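Local atomic coordinates of Lmo0741 protein (Listeria monocytogenes, PDB entry 4R1H), a protein that probably binds DNA through a winged helix-turn-helix domain and regulates transcription, as a member of the GntR family. Residues I12-V17 and Y56-E61; G32-S37 and G72-E77. One frame throughout, in Å; residues are numbered along the deposited sequence. Where two conformers were deposited one is given.

In the fold
Both contacts belong to one winged helix-turn-helix domain, and their centres lie 14 Å apart. Contact 1 packs helix 12-25 against helix 49-61; contact 2 ties the loop ahead of helix 38-45 to strand 72-75, the second strand of the hairpin with 65-68. The segments alternate along the chain, and each contact joins parts more than 30 residues apart. Tyr56, on helix 49-61, joins them: its OH reaches Leu36 O at 2.6 Å, a probable hydrogen bond, and its CD2 packs against Lys73 CD at 3.6 Å. Near contact 1, the Glu58 side chain also lies about 4 Å from a bound acetate, probably a crystallisation component.

Contact 1: residues I12-V17 and Y56-E61; sequences IYKQIV and YAELEE
Glu58 OE1 receives the ammonium group of Lys14, with NZ at 2.9 Å, and this salt bridge joins the first helix of a winged helix-turn-helix domain to helix 49-61, which corresponds to the recognition helix of this family and would probably face DNA. NZ comes to the syn side of OE1, 21° out of the carboxylate plane, and makes a second, weak bond to OE2 at 3.3 Å. The lysine is thus shared unequally between both oxygens. The short axes pass 9.8 Å apart, and the CA atoms of Val17 and Leu59 are the nearest pair at 7.2 Å.

Glu58 bridges that separation because its CG is anti to the backbone N (chi1 178°) and the chain stays extended beyond it. Lys14 starts out pointing away from helix 49-61, but a bend at chi2 (-73°) returns its amine to the carboxylate. On another side of OE1 lies the rim of the Tyr13 ring: CE2 is 3.3 Å from OE1, in the ring plane, and ring and carboxylate planes are almost perpendicular. The oxygen therefore meets the weakly positive ring edge, while the tyrosine also makes a cation-pi contact with Arg54. Lys14 CG rests over one face of the same ring, 3.7 Å above its plane and offset toward the rim.

Further along helix 12-25, at Val17, the interface turns apolar. Val17 and Leu59, both buried, slide past each other in opposite directions, Leu59 continuing onto Ile20 and His21. Val17 CG1 spans the two kinds of surface, touching Leu59 CD2 at 4.2 Å and Glu58 OE2 at 3.8 Å.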
loop_
_atom_site.group_PDB
_atom_site.type_symbol
_atom_site.label_atom_id
_atom_site.label_comp_id
_atom_site.label_asym_id
_atom_site.label_seq_id
_atom_site.Cartn_x
_atom_site.Cartn_y
_atom_site.Cartn_z
ATOM N N ILE A 12 2.099 -14.099 7.781
ATOM C CA ILE A 12 1.285 -13.748 8.946
ATOM C C ILE A 12 2.107 -13.192 10.105
ATOM O O ILE A 12 1.684 -12.185 10.687
ATOM C CB ILE A 12 0.437 -14.914 9.479
ATOM C CG1 ILE A 12 -0.520 -15.482 8.427
ATOM C CG2 ILE A 12 -0.415 -14.485 10.684
ATOM C CD1 ILE A 12 -1.385 -14.437 7.755
ATOM N N TYR A 13 3.256 -13.791 10.452
ATOM C CA TYR A 13 4.012 -13.198 11.574
ATOM C C TYR A 13 4.382 -11.747 11.338
ATOM O O TYR A 13 4.439 -10.939 12.322
ATOM C CB TYR A 13 5.227 -14.015 11.985
ATOM C CG TYR A 13 6.416 -13.731 11.147
ATOM C CD1 TYR A 13 6.632 -14.439 9.980
ATOM C CD2 TYR A 13 7.396 -12.801 11.556
ATOM C CE1 TYR A 13 7.741 -14.205 9.186
ATOM C CE2 TYR A 13 8.510 -12.563 10.764
ATOM C CZ TYR A 13 8.717 -13.308 9.611
ATOM O OH TYR A 13 9.816 -13.078 8.801
ATOM N N LYS A 14 4.625 -11.341 10.099
ATOM C CA LYS A 14 5.010 -9.949 9.860
ATOM C C LYS A 14 3.783 -9.049 10.084
ATOM O O LYS A 14 3.931 -7.908 10.478
ATOM C CB LYS A 14 5.521 -9.755 8.443
ATOM C CG LYS A 14 6.921 -10.298 8.242
ATOM C CD LYS A 14 7.983 -9.412 8.903
ATOM C CE LYS A 14 9.326 -9.576 8.164
ATOM N NZ LYS A 14 10.484 -9.056 8.957
ATOM N N GLN A 15 2.583 -9.551 9.789
ATOM C CA GLN A 15 1.379 -8.796 10.068
ATOM C C GLN A 15 1.109 -8.610 11.564
ATOM O O GLN A 15 0.598 -7.544 12.010
ATOM C CB GLN A 15 0.162 -9.412 9.410
ATOM C CG GLN A 15 0.293 -9.355 7.912
ATOM C CD GLN A 15 -0.862 -10.023 7.220
ATOM O OE1 GLN A 15 -1.964 -9.479 7.223
ATOM N NE2 GLN A 15 -0.619 -11.203 6.601
ATOM N N ILE A 16 1.465 -9.622 12.327
ATOM C CA ILE A 16 1.369 -9.558 13.760
ATOM C C ILE A 16 2.412 -8.585 14.277
ATOM O O ILE A 16 2.127 -7.834 15.219
ATOM C CB ILE A 16 1.547 -10.926 14.457
ATOM C CG1 ILE A 16 0.564 -12.006 13.927
ATOM C CG2 ILE A 16 1.403 -10.782 15.981
ATOM C CD1 ILE A 16 -0.853 -11.946 14.456
ATOM N N VAL A 17 3.637 -8.635 13.735
ATOM C CA VAL A 17 4.611 -7.629 14.120
ATOM C C VAL A 17 4.019 -6.221 13.901
ATOM O O VAL A 17 4.140 -5.349 14.776
ATOM C CB VAL A 17 5.909 -7.812 13.374
ATOM C CG1 VAL A 17 6.854 -6.672 13.598
ATOM C CG2 VAL A 17 6.563 -9.110 13.872
ATOM N N TYR A 56 7.106 -12.230 18.324
ATOM C CA TYR A 56 7.797 -11.840 19.558
ATOM C C TYR A 56 9.316 -11.964 19.410
ATOM O O TYR A 56 10.051 -11.075 19.826
ATOM C CB TYR A 56 7.256 -12.613 20.737
ATOM C CG TYR A 56 5.962 -12.105 21.308
ATOM C CD1 TYR A 56 5.265 -11.052 20.723
ATOM C CD2 TYR A 56 5.458 -12.628 22.507
ATOM C CE1 TYR A 56 4.120 -10.533 21.338
ATOM C CE2 TYR A 56 4.335 -12.124 23.128
ATOM C CZ TYR A 56 3.654 -11.059 22.548
ATOM O OH TYR A 56 2.516 -10.586 23.175
ATOM N N ALA A 57 9.820 -13.027 18.767
ATOM C CA ALA A 57 11.247 -13.113 18.477
ATOM C C ALA A 57 11.814 -11.983 17.674
ATOM O O ALA A 57 12.862 -11.441 18.013
ATOM C CB ALA A 57 11.602 -14.440 17.789
ATOM N N GLU A 58 11.110 -11.572 16.625
ATOM C CA GLU A 58 11.549 -10.503 15.811
ATOM C C GLU A 58 11.534 -9.188 16.626
ATOM O O GLU A 58 12.490 -8.411 16.564
ATOM C CB GLU A 58 10.687 -10.356 14.556
ATOM C CG GLU A 58 11.129 -9.165 13.717
ATOM C CD GLU A 58 10.501 -9.112 12.355
ATOM O OE1 GLU A 58 10.621 -10.157 11.665
ATOM O OE2 GLU A 58 10.004 -8.015 12.008
ATOM N N LEU A 59 10.507 -9.013 17.410
ATOM C CA LEU A 59 10.432 -7.807 18.284
ATOM C C LEU A 59 11.585 -7.759 19.327
ATOM O O LEU A 59 12.127 -6.659 19.704
ATOM C CB LEU A 59 9.058 -7.788 18.929
ATOM C CG LEU A 59 7.895 -7.437 18.020
ATOM C CD1 LEU A 59 6.647 -7.735 18.754
ATOM C CD2 LEU A 59 7.943 -5.989 17.555
ATOM N N GLU A 60 11.970 -8.922 19.806
ATOM C CA GLU A 60 13.082 -8.985 20.764
ATOM C C GLU A 60 14.399 -8.724 20.061
ATOM O O GLU A 60 15.269 -7.936 20.561
ATOM C CB GLU A 60 13.035 -10.321 21.550
ATOM C CG GLU A 60 13.864 -10.308 22.818
ATOM C CD GLU A 60 13.537 -11.457 23.790
ATOM O OE1 GLU A 60 12.548 -12.197 23.579
ATOM O OE2 GLU A 60 14.304 -11.604 24.750
ATOM N N GLU A 61 14.586 -9.302 18.881
ATOM C CA GLU A 61 15.832 -9.087 18.112
ATOM C C GLU A 61 16.023 -7.615 17.771
ATOM O O GLU A 61 17.170 -7.143 17.727
ATOM C CB GLU A 61 15.865 -9.915 16.801
ATOM C CG GLU A 61 17.138 -9.804 15.953
ATOM C CD GLU A 61 18.251 -10.776 16.358
ATOM O OE1 GLU A 61 17.969 -11.764 17.074
ATOM O OE2 GLU A 61 19.423 -10.568 15.940
#

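Contact 2: residues G32-S37 and G72-E77; sequences GDKLLS and GKYLTE
Residues 32-35 run roughly antiparallel to 72-77, and a single beta bridge joins Lys34 to Tyr74 as an antiparallel non-hydrogen-bonded pair. Two nearly straight bonds flank it: Leu35 N to Lys73 O at 2.6 Å (171° at the hydrogen) and Leu75 N to Asp33 O at 2.9 Å (167°). The loop before helix 38-45 thus pairs with the wing strand on the edge away from its hairpin partner 65-68, as is usual in winged helix domains. Beyond the bridge, Gly32 N divides weak bonds between Leu75 O and Thr76 O, while a water links Leu35 O to Lys73 N.

Lys34 passes obliquely over one face of the Tyr74 ring, CG above the face and CB 3.7 Å from CE2 at the rim. With CG anti to the backbone N and the chain extended, its CD passes 4.0 Å from the tyrosine OH and its NZ reaches Thr71 O. Gly32 O meets the ring edge in plane, 3.5 Å from CD2. Buried Leu35 starts out toward the strand; its CD2 packs on Leu75 CB at 4.4 Å and the side chain continues onto Tyr56 and Ile65.

Two nearly straight main-chain bonds, a weak bifurcated one and a water bridge carry the polar part of the join, which otherwise depends on apolar packing, without a salt bridge across it.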
loop_
_atom_site.group_PDB
_atom_site.type_symbol
_atom_site.label_atom_id
_atom_site.label_comp_id
_atom_site.label_asym_id
_atom_site.label_seq_id
_atom_site.Cartn_x
_atom_site.Cartn_y
_atom_site.Cartn_z
ATOM N N GLY A 32 7.685 0.236 28.905
ATOM C CA GLY A 32 7.932 -0.517 30.107
ATOM C C GLY A 32 6.813 -1.472 30.456
ATOM O O GLY A 32 6.991 -2.285 31.325
ATOM N N ASP A 33 5.675 -1.407 29.763
ATOM C CA ASP A 33 4.497 -2.268 30.123
ATOM C C ASP A 33 4.714 -3.737 29.868
ATOM O O ASP A 33 5.394 -4.113 28.906
ATOM C CB ASP A 33 3.225 -1.863 29.294
ATOM C CG ASP A 33 2.509 -0.598 29.836
ATOM O OD1 ASP A 33 2.855 -0.171 30.935
ATOM O OD2 ASP A 33 1.609 -0.032 29.154
ATOM N N LYS A 34 4.111 -4.571 30.719
ATOM C CA LYS A 34 4.045 -6.012 30.508
ATOM C C LYS A 34 3.120 -6.326 29.319
ATOM O O LYS A 34 2.060 -5.721 29.187
ATOM C CB LYS A 34 3.523 -6.703 31.765
ATOM C CG LYS A 34 3.463 -8.203 31.613
ATOM C CD LYS A 34 3.407 -8.827 32.991
ATOM C CE LYS A 34 3.518 -10.314 32.862
ATOM N NZ LYS A 34 3.164 -10.907 34.174
ATOM N N LEU A 35 3.560 -7.228 28.443
ATOM C CA LEU A 35 2.802 -7.583 27.227
ATOM C C LEU A 35 1.994 -8.837 27.512
ATOM O O LEU A 35 2.226 -9.525 28.488
ATOM C CB LEU A 35 3.721 -7.860 26.035
ATOM C CG LEU A 35 4.586 -6.665 25.579
ATOM C CD1 LEU A 35 5.532 -7.153 24.520
ATOM C CD2 LEU A 35 3.783 -5.535 25.011
ATOM N N LEU A 36 1.039 -9.122 26.649
ATOM C CA LEU A 36 0.320 -10.363 26.712
ATOM C C LEU A 36 1.274 -11.538 26.432
ATOM O O LEU A 36 2.215 -11.419 25.651
ATOM C CB LEU A 36 -0.803 -10.362 25.683
ATOM C CG LEU A 36 -1.952 -9.371 25.839
ATOM C CD1 LEU A 36 -2.929 -9.603 24.702
ATOM C CD2 LEU A 36 -2.652 -9.543 27.158
ATOM N N SER A 37 1.027 -12.658 27.094
ATOM C CA SER A 37 1.755 -13.930 26.814
ATOM C C SER A 37 1.498 -14.408 25.391
ATOM O O SER A 37 0.517 -14.026 24.763
ATOM C CB SER A 37 1.241 -15.037 27.751
ATOM O OG SER A 37 -0.091 -15.368 27.376
ATOM N N GLY A 72 7.632 -12.618 32.420
ATOM C CA GLY A 72 6.922 -12.129 31.239
ATOM C C GLY A 72 7.750 -11.370 30.210
ATOM O O GLY A 72 8.998 -11.404 30.207
ATOM N N LYS A 73 7.028 -10.720 29.303
ATOM C CA LYS A 73 7.615 -9.950 28.237
ATOM C C LYS A 73 7.129 -8.515 28.362
ATOM O O LYS A 73 5.983 -8.264 28.720
ATOM C CB LYS A 73 7.269 -10.512 26.888
ATOM C CG LYS A 73 7.892 -11.904 26.678
ATOM C CD LYS A 73 7.767 -12.394 25.263
ATOM C CE LYS A 73 8.140 -13.872 25.171
ATOM N NZ LYS A 73 9.617 -14.001 25.084
ATOM N N TYR A 74 8.038 -7.605 28.059
ATOM C CA TYR A 74 7.856 -6.213 28.325
ATOM C C TYR A 74 8.232 -5.369 27.148
ATOM O O TYR A 74 9.242 -5.575 26.473
ATOM C CB TYR A 74 8.745 -5.766 29.506
ATOM C CG TYR A 74 8.322 -6.424 30.836
ATOM C CD1 TYR A 74 8.728 -7.692 31.137
ATOM C CD2 TYR A 74 7.505 -5.756 31.718
ATOM C CE1 TYR A 74 8.298 -8.320 32.303
ATOM C CE2 TYR A 74 7.080 -6.365 32.900
ATOM C CZ TYR A 74 7.485 -7.650 33.164
ATOM O OH TYR A 74 7.090 -8.279 34.320
ATOM N N LEU A 75 7.518 -4.273 27.010
ATOM C CA LEU A 75 7.892 -3.247 26.072
ATOM C C LEU A 75 9.069 -2.458 26.542
ATOM O O LEU A 75 9.134 -2.059 27.709
ATOM C CB LEU A 75 6.684 -2.320 25.816
ATOM C CG LEU A 75 6.944 -1.178 24.806
ATOM C CD1 LEU A 75 7.271 -1.713 23.416
ATOM C CD2 LEU A 75 5.745 -0.215 24.723
ATOM N N THR A 76 10.020 -2.200 25.653
ATOM C CA THR A 76 11.097 -1.314 25.979
ATOM C C THR A 76 10.689 -0.039 26.680
ATOM O O THR A 76 9.625 0.564 26.373
ATOM C CB THR A 76 11.942 -1.000 24.755
ATOM O OG1 THR A 76 13.058 -0.210 25.121
ATOM C CG2 THR A 76 11.133 -0.137 23.709
ATOM N N GLU A 77 11.495 0.403 27.652
ATOM C CA GLU A 77 11.218 1.654 28.273
ATOM C C GLU A 77 12.010 2.797 27.624
ATOM O O GLU A 77 11.891 3.957 28.060
ATOM C CB GLU A 77 11.477 1.533 29.825
ATOM C CG GLU A 77 12.935 1.704 30.121
ATOM C CD GLU A 77 13.804 0.487 29.811
ATOM O OE1 GLU A 77 13.387 -0.450 29.132
ATOM O OE2 GLU A 77 14.954 0.491 30.346
HETATM O O HOH W 1 4.132 -11.208 29.358
#